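Local coordinates for ileal Bile Acid-Binding Protein (Danio rerio, PDB 3ELZ) that binds cholate and probably carries bile acids and fatty acids through the cytoplasm, at residues W10-Q15 / R129-V134; E19-L24 / G123-V128. All coordinates share one frame; numbering follows the deposited sequence.

Contacts 1 and 2 lie along the same strand, 124-133, their centres about 19 Å apart. In chain order, strand 8-16 comes first and runs straight into helix 18-24; after some hundred residues, strand 124-133 returns to meet both, touching the helix with its first half (contact 2) and the strand with its second (contact 1). The pairing of 10-15 with 129-134 joins the first and last strands of the chain, neighbours in the antiparallel sheet, the closure expected of a fatty-acid-binding-protein barrel, while 19-24 against 123-128 sets the first lid helix on that barrel. Packing of Gln15 NE2 on Leu127 CD2 (3.5 Å) joins the two, and cholic acid lies beside Arg129 and Leu127.

Contact 1: W10-Q15 / R129-V134; sequences WETESQ and RTSKKV
Lys133 turns its CG away from its own amide nitrogen (chi1 -165°) and bends at chi2, which folds the chain over the indole of Trp10, set beside Ser131 and Lys133 by a chi1 of -54°. Lys133 CD sits 3.7 Å from the centroid of the six-membered ring of Trp10, a CH-pi contact over the face, whereas NZ is too distant for more than a weak cation-pi attraction. At the ring edge, Trp10 CE3 meets Ser131 O at 3.5 Å, and Trp10 NE1 is hydrogen-bonded to Phe6 O. Beyond the tryptophan, Glu11 and Lys132 form a hydrogen-bonded antiparallel pair; their side chains run alongside each other and end in a long salt bridge, OE1 to NZ 4.0 Å. Then the register slips by one. Glu13 N points almost straight at Thr130 O (2.9 Å, 177° at the hydrogen) and Ser14 N adds a weak bond to the same oxygen, which makes a classic beta bulge; Thr130 N returns a bond to Ser14 O at 3.0 Å. One water joins Ser14 OG to Thr130 OG1, and another joins Ser131 OG, at 2.9 Å, weakly to Trp10 O. Glu13 lays its CG against Thr130 O, and its carboxylate forms a salt bridge with Lys111. Gln15 and Arg129 lie side by side, the guanidinium continuing to a weak hydrogen bond with cholic acid. This first-to-last-strand pairing helps close the fatty-acid-binding-protein barrel: 8-16 lies between 124-133 and 41-47, and 124-133 pairs beyond with 111-119, where Leu112 packs on Trp10 and Ser131.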
# COMPACT_ATOMS: atom_id res chain seq x y z
N TRP A 10 7.55 -6.71 7.36
CA TRP A 10 7.37 -7.34 6.04
C TRP A 10 8.29 -6.73 4.99
O TRP A 10 8.62 -5.55 5.07
CB TRP A 10 5.92 -7.20 5.58
CG TRP A 10 4.90 -7.69 6.56
CD1 TRP A 10 4.40 -7.00 7.63
CD2 TRP A 10 4.25 -8.96 6.55
NE1 TRP A 10 3.48 -7.78 8.30
CE2 TRP A 10 3.37 -8.99 7.65
CE3 TRP A 10 4.33 -10.09 5.73
CZ2 TRP A 10 2.57 -10.10 7.95
CZ3 TRP A 10 3.54 -11.20 6.02
CH2 TRP A 10 2.66 -11.19 7.12
N GLU A 11 8.70 -7.53 4.01
CA GLU A 11 9.62 -7.06 2.96
C GLU A 11 9.14 -7.47 1.56
O GLU A 11 8.78 -8.62 1.34
CB GLU A 11 11.04 -7.58 3.22
CG GLU A 11 12.09 -7.01 2.26
CD GLU A 11 13.51 -7.46 2.59
OE1 GLU A 11 13.76 -8.68 2.61
OE2 GLU A 11 14.37 -6.58 2.81
N THR A 12 9.16 -6.52 0.63
CA THR A 12 8.71 -6.78 -0.74
C THR A 12 9.51 -7.93 -1.36
O THR A 12 10.74 -7.98 -1.26
CB THR A 12 8.78 -5.51 -1.64
OG1 THR A 12 7.99 -4.47 -1.08
CG2 THR A 12 8.25 -5.80 -3.06
N GLU A 13 8.80 -8.88 -1.99
CA GLU A 13 9.46 -9.93 -2.75
C GLU A 13 9.05 -9.93 -4.22
O GLU A 13 9.83 -10.36 -5.07
CB GLU A 13 9.25 -11.31 -2.10
CG GLU A 13 7.80 -11.78 -2.00
CD GLU A 13 7.66 -13.26 -1.74
OE1 GLU A 13 8.66 -13.93 -1.42
OE2 GLU A 13 6.53 -13.78 -1.85
N SER A 14 7.83 -9.47 -4.53
CA SER A 14 7.39 -9.35 -5.93
C SER A 14 6.44 -8.18 -6.17
O SER A 14 5.71 -7.76 -5.27
CB SER A 14 6.78 -10.66 -6.45
OG SER A 14 5.50 -10.92 -5.91
N GLN A 15 6.49 -7.64 -7.38
CA GLN A 15 5.54 -6.65 -7.87
C GLN A 15 5.07 -7.06 -9.27
O GLN A 15 5.88 -7.11 -10.21
CB GLN A 15 6.16 -5.25 -7.95
CG GLN A 15 6.80 -4.76 -6.68
CD GLN A 15 6.75 -3.26 -6.53
OE1 GLN A 15 7.77 -2.60 -6.50
NE2 GLN A 15 5.54 -2.72 -6.45
N ARG A 129 1.39 -6.23 -5.06
CA ARG A 129 2.67 -6.23 -4.37
C ARG A 129 2.61 -7.29 -3.27
O ARG A 129 1.70 -7.29 -2.44
CB ARG A 129 2.93 -4.83 -3.81
CG ARG A 129 4.31 -4.62 -3.24
CD ARG A 129 4.24 -3.52 -2.20
NE ARG A 129 4.86 -2.28 -2.62
CZ ARG A 129 4.61 -1.09 -2.09
NH1 ARG A 129 3.72 -0.97 -1.11
NH2 ARG A 129 5.26 -0.03 -2.54
N THR A 130 3.56 -8.21 -3.28
CA THR A 130 3.59 -9.28 -2.27
C THR A 130 4.83 -9.13 -1.38
O THR A 130 5.93 -8.90 -1.87
CB THR A 130 3.52 -10.68 -2.91
OG1 THR A 130 2.47 -10.70 -3.90
CG2 THR A 130 3.27 -11.77 -1.85
N SER A 131 4.62 -9.23 -0.07
CA SER A 131 5.70 -9.07 0.91
C SER A 131 5.79 -10.27 1.83
O SER A 131 4.78 -10.75 2.34
CB SER A 131 5.50 -7.80 1.76
OG SER A 131 5.72 -6.61 1.02
N LYS A 132 7.01 -10.75 2.04
CA LYS A 132 7.25 -11.84 2.98
C LYS A 132 7.61 -11.32 4.36
O LYS A 132 8.21 -10.26 4.50
CB LYS A 132 8.32 -12.81 2.45
CG LYS A 132 9.70 -12.21 2.24
CD LYS A 132 10.71 -13.29 1.86
CE LYS A 132 12.09 -12.71 1.62
NZ LYS A 132 12.88 -12.55 2.88
N LYS A 133 7.21 -12.08 5.38
CA LYS A 133 7.55 -11.79 6.76
C LYS A 133 9.06 -11.85 6.97
O LYS A 133 9.72 -12.78 6.51
CB LYS A 133 6.85 -12.80 7.68
CG LYS A 133 6.79 -12.41 9.16
CD LYS A 133 5.90 -11.19 9.40
CE LYS A 133 5.45 -11.09 10.86
NZ LYS A 133 6.58 -10.93 11.83
N VAL A 134 9.61 -10.83 7.62
CA VAL A 134 11.03 -10.86 8.03
C VAL A 134 11.15 -10.93 9.55
O VAL A 134 10.63 -10.09 10.28
CB VAL A 134 11.87 -9.68 7.41
CG1 VAL A 134 11.08 -8.39 7.34
CG2 VAL A 134 13.21 -9.48 8.14
O HOH W 1 6.74 -4.35 2.53
O HOH W 2 3.11 -9.88 -6.15

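Contact 2: E19-L24 / G123-V128; sequences EPFCKL and GTAVLV
The Phe21 ring takes Leu127 CB over one face, 4.1 Å from its centroid and 26° off the normal, a CH-pi contact, while Ala125 O lies in plane at its edge, 3.7 Å from Phe21 CD1. Leu127 CD1 reaches Phe21 CD2 at 3.6 Å, the two side chains crossing at about a right angle. With CG anti to the backbone N (chi1 -176°), the Phe21 ring is swung along the strand to Leu127. Ala125 CB fits close under the helix backbone, 3.7 Å from Phe21 CA and 3.8 Å from Pro20 O. One turn on, Leu24 sends CD1 to Gly123 O at 3.3 Å and also against Ala125 CB. Were Phe21 cut back to an alanine, Leu127 would probably lose its aromatic partner and a gap is likely to open between helix and strand, where Ser116 and Ala118 of strand 111-119 also touch the Phe21 side chain. Helix 18-24 belongs to the helical lid of the barrel, and Leu127 touches cholic acid. The helix therefore rests on strand 124-133 through apolar and CH-pi contacts, an attachment that depends on close fit more than on directed polar bonds.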
# COMPACT_ATOMS: atom_id res chain seq x y z
N GLU A 19 4.76 -1.84 -14.02
CA GLU A 19 5.02 -0.95 -15.15
C GLU A 19 3.75 -0.27 -15.70
O GLU A 19 3.73 0.95 -15.86
CB GLU A 19 5.73 -1.70 -16.28
CG GLU A 19 6.12 -3.14 -15.93
CD GLU A 19 7.57 -3.28 -15.59
OE1 GLU A 19 8.38 -2.57 -16.20
OE2 GLU A 19 7.91 -4.12 -14.72
N PRO A 20 2.70 -1.05 -16.02
CA PRO A 20 1.43 -0.46 -16.45
C PRO A 20 0.77 0.45 -15.42
O PRO A 20 0.19 1.47 -15.78
CB PRO A 20 0.54 -1.68 -16.73
CG PRO A 20 1.49 -2.78 -17.01
CD PRO A 20 2.63 -2.53 -16.08
N PHE A 21 0.84 0.07 -14.14
CA PHE A 21 0.28 0.88 -13.06
C PHE A 21 1.00 2.23 -12.97
O PHE A 21 0.34 3.28 -12.89
CB PHE A 21 0.34 0.11 -11.73
CG PHE A 21 -0.30 0.82 -10.57
CD1 PHE A 21 -1.64 0.61 -10.27
CD2 PHE A 21 0.44 1.68 -9.76
CE1 PHE A 21 -2.24 1.26 -9.19
CE2 PHE A 21 -0.15 2.33 -8.67
CZ PHE A 21 -1.50 2.12 -8.39
N CYS A 22 2.33 2.19 -13.00
CA CYS A 22 3.16 3.40 -12.91
C CYS A 22 2.95 4.34 -14.11
O CYS A 22 2.90 5.56 -13.94
CB CYS A 22 4.64 3.05 -12.76
SG CYS A 22 5.12 2.37 -11.14
N LYS A 23 2.83 3.77 -15.31
CA LYS A 23 2.50 4.55 -16.50
C LYS A 23 1.16 5.27 -16.34
O LYS A 23 1.08 6.48 -16.53
CB LYS A 23 2.48 3.68 -17.77
CG LYS A 23 3.84 3.16 -18.19
CD LYS A 23 3.97 3.14 -19.70
CE LYS A 23 5.42 2.92 -20.11
NZ LYS A 23 5.72 3.55 -21.43
N LEU A 24 0.13 4.52 -15.96
CA LEU A 24 -1.21 5.07 -15.81
C LEU A 24 -1.24 6.29 -14.89
O LEU A 24 -1.85 7.31 -15.23
CB LEU A 24 -2.20 3.99 -15.35
CG LEU A 24 -3.70 4.34 -15.41
CD1 LEU A 24 -4.53 3.22 -16.01
CD2 LEU A 24 -4.19 4.69 -14.02
N GLY A 123 -7.38 3.76 -19.17
CA GLY A 123 -8.25 2.71 -18.65
C GLY A 123 -7.94 2.48 -17.18
O GLY A 123 -7.75 3.42 -16.43
N THR A 124 -7.89 1.21 -16.79
CA THR A 124 -7.53 0.83 -15.43
C THR A 124 -6.29 -0.07 -15.40
O THR A 124 -6.08 -0.86 -16.32
CB THR A 124 -8.73 0.14 -14.73
OG1 THR A 124 -9.87 1.00 -14.80
CG2 THR A 124 -8.43 -0.11 -13.27
N ALA A 125 -5.48 0.06 -14.35
CA ALA A 125 -4.32 -0.79 -14.12
C ALA A 125 -4.33 -1.37 -12.70
O ALA A 125 -4.77 -0.71 -11.75
CB ALA A 125 -3.04 0.00 -14.36
N VAL A 126 -3.84 -2.60 -12.57
CA VAL A 126 -3.76 -3.28 -11.27
C VAL A 126 -2.30 -3.62 -10.95
O VAL A 126 -1.59 -4.19 -11.79
CB VAL A 126 -4.67 -4.55 -11.23
CG1 VAL A 126 -4.60 -5.25 -9.87
CG2 VAL A 126 -6.12 -4.21 -11.57
N LEU A 127 -1.86 -3.26 -9.75
CA LEU A 127 -0.56 -3.66 -9.22
C LEU A 127 -0.81 -4.58 -8.03
O LEU A 127 -1.61 -4.26 -7.15
CB LEU A 127 0.25 -2.43 -8.77
CG LEU A 127 1.78 -2.54 -8.65
CD1 LEU A 127 2.44 -1.17 -8.71
CD2 LEU A 127 2.22 -3.25 -7.38
N VAL A 128 -0.14 -5.74 -8.02
CA VAL A 128 -0.14 -6.64 -6.86
C VAL A 128 1.26 -6.72 -6.28
O VAL A 128 2.19 -7.22 -6.92
CB VAL A 128 -0.67 -8.07 -7.21
CG1 VAL A 128 -0.63 -8.97 -5.96
CG2 VAL A 128 -2.07 -8.01 -7.76